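Local coordinates for aldehyde dehydrogenase family protein (Pseudomonas syringae pv. tomato, PDB 6X9L), which probably oxidises long-chain aliphatic aldehydes such as octanal, using NAD+ as the hydride acceptor, at residues Ala62-Ala65 with Ala66-Gly69. The protein carries 1 engineered substitution. Residues are numbered along the deposited sequence; the frame is centred on the assembly and turned at random.
Sequences AARA and AFAG
R64 and F67 are three residues apart, nearly one turn of the helix, and send their side chains out alongside each other, pointing the same way. The touch is light: NH1 of R64 lies 4.1 Å from CD2 of the F67 ring, and the guanidinium and ring planes are turned 77° apart. R64 gets there by a fold in its chain, CG anti to the backbone N (chi1 -177°) but bent at chi2 and chi3. NH2 is tied to D229 by a salt bridge and to the carbonyl of D227 by a hydrogen bond, and NE is also hydrogen-bonded elsewhere, which probably holds the guanidinium beside the ring. F67 packs on P148 and also reaches R439 of the second subunit.

The backbone begins as a regular alpha turn, with A66 N bonded to A62 O at 3.0 Å. One residue on it tightens: F67 N binds R64 O at 2.9 Å, nearly straight at the hydrogen (166°) but coming from above the carbonyl plane. That is an i to i+3 bond of the 3-10 kind.

Water takes over the next two i to i+4 links. One molecule donates to R64 O and accepts from A68 N, 2.9 Å from each; a second links A65 O to G69 N in the same way. Each stands in for a direct bond on the helix's outward side, where A65, A68 and G69 are exposed, while A63 faces V151 and N209.

This is a water-inserted, locally opened turn in helix 53-71, which packs against the strands of the sheet containing 143-155 in the aldehyde dehydrogenase fold, away from the NAD and octanal pockets.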
loop_
_atom_site.group_PDB
_atom_site.type_symbol
_atom_site.label_atom_id
_atom_site.label_comp_id
_atom_site.label_asym_id
_atom_site.label_seq_id
_atom_site.Cartn_x
_atom_site.Cartn_y
_atom_site.Cartn_z
ATOM N N ALA A 62 -7.289 -13.361 20.388
ATOM C CA ALA A 62 -6.135 -13.262 21.280
ATOM C C ALA A 62 -5.259 -12.082 20.893
ATOM O O ALA A 62 -4.836 -11.299 21.757
ATOM C CB ALA A 62 -5.319 -14.553 21.271
ATOM N N ALA A 63 -4.999 -11.926 19.589
ATOM C CA ALA A 63 -4.180 -10.807 19.126
ATOM C C ALA A 63 -4.822 -9.476 19.504
ATOM O O ALA A 63 -4.167 -8.585 20.056
ATOM C CB ALA A 63 -3.959 -10.913 17.608
ATOM N N ARG A 64 -6.109 -9.322 19.211
ATOM C CA ARG A 64 -6.799 -8.100 19.604
ATOM C C ARG A 64 -6.625 -7.845 21.102
ATOM O O ARG A 64 -6.100 -6.800 21.512
ATOM C CB ARG A 64 -8.278 -8.190 19.215
ATOM C CG ARG A 64 -9.077 -6.943 19.515
ATOM C CD ARG A 64 -8.413 -5.730 18.923
ATOM N NE ARG A 64 -8.379 -5.798 17.474
ATOM C CZ ARG A 64 -7.701 -4.941 16.714
ATOM N NH1 ARG A 64 -6.993 -3.957 17.282
ATOM N NH2 ARG A 64 -7.713 -5.074 15.388
ATOM N N ALA A 65 -7.016 -8.813 21.936
ATOM C CA ALA A 65 -6.955 -8.601 23.385
ATOM C C ALA A 65 -5.552 -8.233 23.884
ATOM O O ALA A 65 -5.425 -7.462 24.835
ATOM C CB ALA A 65 -7.463 -9.844 24.113
ATOM N N ALA A 66 -4.496 -8.762 23.266
ATOM C CA ALA A 66 -3.128 -8.484 23.690
ATOM C C ALA A 66 -2.555 -7.188 23.138
ATOM O O ALA A 66 -1.450 -6.814 23.540
ATOM C CB ALA A 66 -2.197 -9.612 23.252
ATOM N N PHE A 67 -3.261 -6.504 22.236
ATOM C CA PHE A 67 -2.647 -5.407 21.486
ATOM C C PHE A 67 -2.408 -4.178 22.356
ATOM O O PHE A 67 -1.360 -3.534 22.251
ATOM C CB PHE A 67 -3.516 -5.052 20.283
ATOM C CG PHE A 67 -3.103 -3.783 19.592
ATOM C CD1 PHE A 67 -1.915 -3.711 18.895
ATOM C CD2 PHE A 67 -3.918 -2.662 19.626
ATOM C CE1 PHE A 67 -1.532 -2.539 18.250
ATOM C CE2 PHE A 67 -3.541 -1.494 18.987
ATOM C CZ PHE A 67 -2.340 -1.432 18.298
ATOM N N ALA A 68 -3.360 -3.839 23.229
ATOM C CA ALA A 68 -3.199 -2.662 24.088
ATOM C C ALA A 68 -1.982 -2.792 25.005
ATOM O O ALA A 68 -1.153 -1.873 25.093
ATOM C CB ALA A 68 -4.468 -2.442 24.911
ATOM N N GLY A 69 -1.862 -3.929 25.701
ATOM C CA GLY A 69 -0.726 -4.136 26.580
ATOM C C GLY A 69 0.599 -4.058 25.848
ATOM O O GLY A 69 1.526 -3.377 26.284
HETATM O O HOH W 1 -6.181 -4.487 23.223
HETATM O O HOH W 2 -3.702 -5.865 26.453
#